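Local coordinates for protein transferrin (Manduca sexta, PDB 6WB6) that transports ferric iron, binding a single Fe(3+) ion per molecule together with a carbonate anion, at residues Glu205-Cys210 against Glu217-Lys222; Leu211-Gly216 against Arg227-Leu232. All blocks are in the same frame, centred on the assembly; numbering follows the deposited sequence.

In the fold
Both contacts involve helix 203-213, whose first turn carries the iron ligand Y204, within the iron-binding lobe. Interaction 1 sets the middle of the helix on strand 218-222; interaction 2 sets its C-terminal end against helix 223-229, which follows that strand directly. Their centres are about 7 Å apart, and their segments alternate along the chain. They meet where G216 N lies 3.0 Å from C210 O, a probable hydrogen bond, and where L211 CD2 packs 3.9 Å from A219 CB. The T221 side chain of interaction 1 is about 4 Å from that of Y204 and about 8 Å from the ferric ion, whereas the F229 side chain of interaction 2 is about 9 Å from that of Y204.

Interaction 1 (Glu205-Cys210 against Glu217-Lys222); sequences EGALRC and EVAFTK
With CG anti to its carbonyl carbon (chi1 -62°), L208 leans from the helix toward T221, whose OG1 stands anti to the backbone N (chi1 -178°) and whose CG2 is left to face the leucine. This is helix-on-sheet packing in the alpha/beta fold of a transferrin lobe: helix 203-213 turns back through a short loop into strand 218-222, and the axes of 205-210 and 218-222 run antiparallel (169°) and approach to 7.6 Å. The strand lies between its sheet partners 90-97 and 112-114, and A219 and T221 point at the helix while V218 and F220 point away.

L208 and T221 cross at about a right angle, with L208 CD2 3.9 Å from T221 CG2; V95 and T226 also touch the leucine. The threonine is thus split in its duties. Its methyl packs, while OG1 is hydrogen-bonded to the backbone O of Y204, one of the iron ligands, tying the strand to the start of the helix. Farther along, the disulfide from C210 to C114 fastens the helix to the neighbouring strand. Away from the strand, R209 NH1 makes a salt bridge to E205 OE2 at 3.3 Å.

Between these ties two alanines let the backbones come close. Their CA atoms are 5.6 Å apart, and the methyl CB of A219 sits 3.7 Å from A207 O.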
ATOM      1  N   GLU A 205       8.857 -23.781   5.119  1.00 15.14           N
ATOM      2  CA  GLU A 205       9.351 -25.109   4.789  1.00 24.55           C
ATOM      3  C   GLU A 205      10.447 -25.057   3.741  1.00 21.09           C
ATOM      4  O   GLU A 205      11.434 -25.771   3.858  1.00 13.59           O
ATOM      5  CB  GLU A 205       8.217 -25.993   4.277  1.00 24.12           C
ATOM      6  CG  GLU A 205       8.546 -27.460   4.335  1.00 35.66           C
ATOM      7  CD  GLU A 205       7.357 -28.321   3.978  1.00 46.23           C
ATOM      8  OE1 GLU A 205       6.214 -27.800   3.999  1.00 39.94           O
ATOM      9  OE2 GLU A 205       7.573 -29.516   3.683  1.00 57.28           O
ATOM     10  N   GLY A 206      10.285 -24.210   2.718  1.00 21.79           N
ATOM     11  CA  GLY A 206      11.297 -24.091   1.687  1.00 18.48           C
ATOM     12  C   GLY A 206      12.639 -23.637   2.221  1.00 16.32           C
ATOM     13  O   GLY A 206      13.684 -24.021   1.698  1.00 18.70           O
ATOM     14  N   ALA A 207      12.643 -22.829   3.273  1.00 15.32           N
ATOM     15  CA  ALA A 207      13.917 -22.458   3.867  1.00 15.25           C
ATOM     16  C   ALA A 207      14.640 -23.678   4.412  1.00 15.01           C
ATOM     17  O   ALA A 207      15.859 -23.772   4.309  1.00 19.06           O
ATOM     18  CB  ALA A 207      13.705 -21.437   4.974  1.00 21.90           C
ATOM     19  N   LEU A 208      13.916 -24.615   5.019  1.00 16.49           N
ATOM     20  CA  LEU A 208      14.591 -25.814   5.489  1.00 13.78           C
ATOM     21  C   LEU A 208      15.016 -26.688   4.311  1.00 12.15           C
ATOM     22  O   LEU A 208      16.066 -27.325   4.369  1.00 18.05           O
ATOM     23  CB  LEU A 208      13.694 -26.585   6.472  1.00 24.85           C
ATOM     24  CG  LEU A 208      13.374 -25.758   7.741  1.00 17.85           C
ATOM     25  CD1 LEU A 208      12.076 -26.114   8.392  1.00 21.22           C
ATOM     26  CD2 LEU A 208      14.514 -25.904   8.729  1.00 15.49           C
ATOM     27  N   ARG A 209      14.242 -26.708   3.229  1.00 21.62           N
ATOM     28  CA  ARG A 209      14.696 -27.406   2.021  1.00 20.22           C
ATOM     29  C   ARG A 209      15.916 -26.729   1.419  1.00 19.49           C
ATOM     30  O   ARG A 209      16.828 -27.397   0.915  1.00 13.99           O
ATOM     31  CB  ARG A 209      13.574 -27.468   0.987  1.00 21.28           C
ATOM     32  CG  ARG A 209      12.410 -28.319   1.443  1.00 26.03           C
ATOM     33  CD  ARG A 209      11.428 -28.548   0.332  1.00 27.18           C
ATOM     34  NE  ARG A 209      10.726 -27.316   0.018  1.00 37.28           N
ATOM     35  CZ  ARG A 209       9.491 -27.017   0.417  1.00 33.69           C
ATOM     36  NH1 ARG A 209       8.779 -27.874   1.146  1.00 39.48           N
ATOM     37  NH2 ARG A 209       8.962 -25.849   0.073  1.00 29.93           N
ATOM     38  N   CYS A 210      15.926 -25.396   1.415  1.00 19.19           N
ATOM     39  CA  CYS A 210      17.128 -24.687   1.015  1.00 24.69           C
ATOM     40  C   CYS A 210      18.312 -25.160   1.845  1.00 18.60           C
ATOM     41  O   CYS A 210      19.391 -25.434   1.315  1.00 23.20           O
ATOM     42  CB  CYS A 210      16.904 -23.178   1.163  1.00 22.88           C
ATOM     43  SG  CYS A 210      18.373 -22.146   1.050  1.00 25.20           S
ATOM     44  N   GLU A 217      23.463 -22.948   4.520  1.00 13.57           N
ATOM     45  CA  GLU A 217      24.189 -23.169   5.759  1.00 19.90           C
ATOM     46  C   GLU A 217      23.484 -22.638   6.991  1.00 19.36           C
ATOM     47  O   GLU A 217      23.886 -22.985   8.108  1.00 12.87           O
ATOM     48  CB  GLU A 217      25.587 -22.547   5.670  1.00 23.99           C
ATOM     49  CG  GLU A 217      26.580 -23.377   4.871  1.00 19.52           C
ATOM     50  CD  GLU A 217      27.708 -22.523   4.328  1.00 27.21           C
ATOM     51  OE1 GLU A 217      27.393 -21.394   3.879  1.00 19.55           O
ATOM     52  OE2 GLU A 217      28.890 -22.966   4.363  1.00 23.47           O
ATOM     53  N   VAL A 218      22.460 -21.810   6.824  1.00 17.00           N
ATOM     54  CA  VAL A 218      21.621 -21.367   7.924  1.00 15.64           C
ATOM     55  C   VAL A 218      20.235 -21.110   7.361  1.00 10.49           C
ATOM     56  O   VAL A 218      20.098 -20.644   6.234  1.00 18.70           O
ATOM     57  CB  VAL A 218      22.218 -20.111   8.604  1.00 18.13           C
ATOM     58  CG1 VAL A 218      22.335 -18.974   7.604  1.00 19.20           C
ATOM     59  CG2 VAL A 218      21.375 -19.697   9.779  1.00 20.94           C
ATOM     60  N   ALA A 219      19.209 -21.441   8.138  1.00 15.72           N
ATOM     61  CA  ALA A 219      17.818 -21.236   7.746  1.00 13.05           C
ATOM     62  C   ALA A 219      17.165 -20.439   8.855  1.00 15.73           C
ATOM     63  O   ALA A 219      17.380 -20.732  10.031  1.00 15.25           O
ATOM     64  CB  ALA A 219      17.070 -22.558   7.540  1.00 20.04           C
ATOM     65  N   PHE A 220      16.452 -19.387   8.486  1.00 13.77           N
ATOM     66  CA  PHE A 220      15.645 -18.620   9.421  1.00 16.28           C
ATOM     67  C   PHE A 220      14.179 -19.000   9.208  1.00 16.10           C
ATOM     68  O   PHE A 220      13.604 -18.715   8.155  1.00 18.87           O
ATOM     69  CB  PHE A 220      15.878 -17.122   9.219  1.00 16.21           C
ATOM     70  CG  PHE A 220      17.325 -16.714   9.395  1.00 17.22           C
ATOM     71  CD1 PHE A 220      17.869 -16.589  10.655  1.00 15.70           C
ATOM     72  CD2 PHE A 220      18.138 -16.482   8.306  1.00 20.59           C
ATOM     73  CE1 PHE A 220      19.193 -16.213  10.823  1.00 20.58           C
ATOM     74  CE2 PHE A 220      19.477 -16.109   8.475  1.00 18.09           C
ATOM     75  CZ  PHE A 220      19.996 -15.984   9.735  1.00 19.80           C
ATOM     76  N   THR A 221      13.578 -19.646  10.199  1.00 17.80           N
ATOM     77  CA  THR A 221      12.214 -20.084  10.042  1.00 12.38           C
ATOM     78  C   THR A 221      11.563 -20.137  11.429  1.00 17.85           C
ATOM     79  O   THR A 221      11.989 -19.442  12.362  1.00 14.66           O
ATOM     80  CB  THR A 221      12.227 -21.402   9.256  1.00 18.37           C
ATOM     81  OG1 THR A 221      10.901 -21.843   9.039  1.00 18.86           O
ATOM     82  CG2 THR A 221      13.058 -22.483   9.997  1.00 21.51           C
ATOM     83  N   LYS A 222      10.499 -20.920  11.561  1.00 14.15           N
ATOM     84  CA  LYS A 222       9.800 -21.028  12.835  1.00 15.49           C
ATOM     85  C   LYS A 222       9.703 -22.491  13.239  1.00 15.24           C
ATOM     86  O   LYS A 222       9.868 -23.401  12.429  1.00 18.54           O
ATOM     87  CB  LYS A 222       8.405 -20.391  12.811  1.00 14.93           C
ATOM     88  CG  LYS A 222       7.385 -21.038  11.910  1.00 16.46           C
ATOM     89  CD  LYS A 222       6.014 -20.394  12.068  1.00 16.39           C
ATOM     90  CE  LYS A 222       5.102 -20.778  10.922  1.00 18.39           C
ATOM     91  NZ  LYS A 222       3.903 -19.874  10.789  1.00 19.62           N
TER

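Interaction 2 (Leu211-Gly216 against Arg227-Leu232); sequences LAHNNG and RKFFGL
F229 presents the edge of its ring to A212: its outermost carbon, CZ, lies 3.9 Å from A212 CB, and CE2 follows at 4.1 Å, the methyl lying near the ring plane. CG of F229 is anti to the backbone N (chi1 -176°), which carries the phenyl out toward the last turn of helix 203-213. The contact is small (87 Å² buried in all); the CA atoms of A212 and F229 are 10.2 Å apart, and the length of the phenylalanine spans the distance.

H213 joins from the more exposed side. Its CE1 comes to 4.3 Å from F229 CZ, also near the plane of the phenyl, and its NE2 is hydrogen-bonded to E244 OE2, which would help to hold the imidazole beside the ring. E244 touches F229 as well.

Just beyond F229 the helix stops in a Schellman motif. L232 N bonds back to R227 O and G231 N to K228 O at 2.9 Å, with G231 at positive phi as the C-prime residue. In the same turn F230 comes under its neighbour, F229 CD2 lying 3.6 Å above one face of the F230 ring, toward its rim.

F229 thus bridges the ends of helices 223-229 and 203-213, touching L208 and R209 of the latter too, while F249 of strand 249-252 meets both A212 and F230, and strand 90-97 receives L211 through V95 and H97.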
ATOM      1  N   LEU A 211      18.105 -25.321   3.143  1.00 19.98           N
ATOM      2  CA  LEU A 211      19.186 -25.733   4.040  1.00 18.72           C
ATOM      3  C   LEU A 211      19.546 -27.212   3.848  1.00 21.73           C
ATOM      4  O   LEU A 211      20.731 -27.574   3.799  1.00 21.78           O
ATOM      5  CB  LEU A 211      18.763 -25.447   5.486  1.00 19.30           C
ATOM      6  CG  LEU A 211      19.674 -25.929   6.637  1.00 13.91           C
ATOM      7  CD1 LEU A 211      20.895 -25.072   6.739  1.00 18.71           C
ATOM      8  CD2 LEU A 211      18.966 -25.941   7.977  1.00 15.74           C
ATOM      9  N   ALA A 212      18.548 -28.082   3.732  1.00 19.29           N
ATOM     10  CA  ALA A 212      18.813 -29.521   3.741  1.00 22.34           C
ATOM     11  C   ALA A 212      19.143 -30.069   2.360  1.00 22.26           C
ATOM     12  O   ALA A 212      19.837 -31.084   2.251  1.00 26.00           O
ATOM     13  CB  ALA A 212      17.593 -30.271   4.300  1.00 23.46           C
ATOM     14  N   HIS A 213      18.640 -29.420   1.307  1.00 22.44           N
ATOM     15  CA  HIS A 213      18.696 -29.920  -0.050  1.00 21.84           C
ATOM     16  C   HIS A 213      19.408 -28.997  -1.027  1.00 22.57           C
ATOM     17  O   HIS A 213      19.794 -29.464  -2.106  1.00 22.82           O
ATOM     18  CB  HIS A 213      17.274 -30.162  -0.574  1.00 19.74           C
ATOM     19  CG  HIS A 213      16.451 -31.040   0.319  1.00 25.80           C
ATOM     20  ND1 HIS A 213      15.077 -30.994   0.343  1.00 29.50           N
ATOM     21  CD2 HIS A 213      16.813 -31.971   1.236  1.00 27.26           C
ATOM     22  CE1 HIS A 213      14.623 -31.867   1.226  1.00 32.79           C
ATOM     23  NE2 HIS A 213      15.656 -32.473   1.781  1.00 31.21           N
ATOM     24  N   ASN A 214      19.575 -27.705  -0.708  1.00 25.31           N
ATOM     25  CA  ASN A 214      20.310 -26.803  -1.584  1.00 19.89           C
ATOM     26  C   ASN A 214      21.553 -26.258  -0.901  1.00 25.08           C
ATOM     27  O   ASN A 214      22.015 -25.155  -1.209  1.00 20.97           O
ATOM     28  CB  ASN A 214      19.437 -25.653  -2.079  1.00 25.48           C
ATOM     29  CG  ASN A 214      19.946 -25.069  -3.385  1.00 24.62           C
ATOM     30  OD1 ASN A 214      20.559 -25.773  -4.175  1.00 24.30           O
ATOM     31  ND2 ASN A 214      19.685 -23.781  -3.621  1.00 27.76           N
ATOM     32  N   ASN A 215      22.111 -27.023   0.023  1.00 21.96           N
ATOM     33  CA  ASN A 215      23.439 -26.725   0.549  1.00 16.84           C
ATOM     34  C   ASN A 215      23.497 -25.326   1.166  1.00 18.20           C
ATOM     35  O   ASN A 215      24.552 -24.714   1.228  1.00 16.16           O
ATOM     36  CB  ASN A 215      24.494 -26.874  -0.553  1.00 22.88           C
ATOM     37  CG  ASN A 215      25.875 -27.129  -0.014  1.00 22.78           C
ATOM     38  OD1 ASN A 215      26.044 -27.558   1.128  1.00 27.18           O
ATOM     39  ND2 ASN A 215      26.885 -26.888  -0.846  1.00 34.59           N
ATOM     40  N   GLY A 216      22.357 -24.816   1.621  1.00 22.23           N
ATOM     41  CA  GLY A 216      22.361 -23.663   2.496  1.00 15.62           C
ATOM     42  C   GLY A 216      23.017 -23.987   3.814  1.00 17.89           C
ATOM     43  O   GLY A 216      23.124 -25.138   4.204  1.00 18.57           O
ATOM     44  N   ARG A 227       9.804 -28.516  13.280  1.00 21.38           N
ATOM     45  CA  ARG A 227       9.434 -29.789  13.867  1.00 23.59           C
ATOM     46  C   ARG A 227       8.745 -30.694  12.846  1.00 20.02           C
ATOM     47  O   ARG A 227       9.087 -31.869  12.728  1.00 24.44           O
ATOM     48  CB  ARG A 227       8.559 -29.526  15.083  1.00 18.56           C
ATOM     49  CG  ARG A 227       9.349 -28.921  16.190  1.00 23.37           C
ATOM     50  CD  ARG A 227       8.562 -28.815  17.481  1.00 27.87           C
ATOM     51  NE  ARG A 227       8.200 -30.121  18.007  1.00 31.84           N
ATOM     52  CZ  ARG A 227       9.015 -30.897  18.706  1.00 26.13           C
ATOM     53  NH1 ARG A 227      10.249 -30.498  18.971  1.00 24.06           N
ATOM     54  NH2 ARG A 227       8.574 -32.070  19.141  1.00 27.58           N
ATOM     55  N   LYS A 228       7.821 -30.155  12.058  1.00 21.50           N
ATOM     56  CA  LYS A 228       7.120 -30.999  11.098  1.00 28.11           C
ATOM     57  C   LYS A 228       8.031 -31.455   9.970  1.00 22.93           C
ATOM     58  O   LYS A 228       7.850 -32.554   9.434  1.00 18.85           O
ATOM     59  CB  LYS A 228       5.927 -30.257  10.516  1.00 23.68           C
ATOM     60  CG  LYS A 228       4.934 -29.889  11.549  1.00 25.63           C
ATOM     61  CD  LYS A 228       3.697 -29.275  10.940  1.00 16.29           C
ATOM     62  CE  LYS A 228       2.685 -29.088  12.015  1.00 23.03           C
ATOM     63  NZ  LYS A 228       1.586 -28.224  11.545  1.00 32.38           N
ATOM     64  N   PHE A 229       9.006 -30.631   9.603  1.00 20.47           N
ATOM     65  CA  PHE A 229       9.947 -31.018   8.563  1.00 25.53           C
ATOM     66  C   PHE A 229      10.615 -32.328   8.935  1.00 25.86           C
ATOM     67  O   PHE A 229      10.915 -33.136   8.064  1.00 18.69           O
ATOM     68  CB  PHE A 229      10.987 -29.905   8.366  1.00 23.20           C
ATOM     69  CG  PHE A 229      11.973 -30.150   7.233  1.00 21.18           C
ATOM     70  CD1 PHE A 229      11.602 -29.967   5.914  1.00 20.70           C
ATOM     71  CD2 PHE A 229      13.276 -30.505   7.505  1.00 21.04           C
ATOM     72  CE1 PHE A 229      12.520 -30.169   4.890  1.00 28.58           C
ATOM     73  CE2 PHE A 229      14.191 -30.715   6.496  1.00 22.12           C
ATOM     74  CZ  PHE A 229      13.815 -30.549   5.192  1.00 27.48           C
ATOM     75  N   PHE A 230      10.821 -32.556  10.228  1.00 27.47           N
ATOM     76  CA  PHE A 230      11.452 -33.760  10.735  1.00 28.44           C
ATOM     77  C   PHE A 230      10.448 -34.751  11.294  1.00 25.45           C
ATOM     78  O   PHE A 230      10.814 -35.598  12.110  1.00 30.75           O
ATOM     79  CB  PHE A 230      12.474 -33.378  11.793  1.00 25.77           C
ATOM     80  CG  PHE A 230      13.571 -32.485  11.267  1.00 30.19           C
ATOM     81  CD1 PHE A 230      14.482 -32.959  10.343  1.00 22.86           C
ATOM     82  CD2 PHE A 230      13.682 -31.174  11.688  1.00 21.64           C
ATOM     83  CE1 PHE A 230      15.475 -32.145   9.878  1.00 22.77           C
ATOM     84  CE2 PHE A 230      14.667 -30.370  11.223  1.00 22.47           C
ATOM     85  CZ  PHE A 230      15.566 -30.847  10.315  1.00 17.92           C
ATOM     86  N   GLY A 231       9.183 -34.625  10.909  1.00 31.84           N
ATOM     87  CA  GLY A 231       8.162 -35.556  11.361  1.00 32.65           C
ATOM     88  C   GLY A 231       7.862 -35.471  12.836  1.00 32.96           C
ATOM     89  O   GLY A 231       7.220 -36.374  13.392  1.00 23.96           O
ATOM     90  N   LEU A 232       8.300 -34.412  13.487  1.00 25.19           N
ATOM     91  CA  LEU A 232       8.140 -34.368  14.927  1.00 21.04           C
ATOM     92  C   LEU A 232       6.765 -33.838  15.305  1.00 32.34           C
ATOM     93  O   LEU A 232       6.144 -33.098  14.535  1.00 32.20           O
ATOM     94  CB  LEU A 232       9.217 -33.502  15.548  1.00 26.41           C
ATOM     95  CG  LEU A 232      10.604 -34.127  15.435  1.00 27.03           C
ATOM     96  CD1 LEU A 232      11.653 -33.113  15.841  1.00 25.08           C
ATOM     97  CD2 LEU A 232      10.700 -35.341  16.315  1.00 28.04           C
TER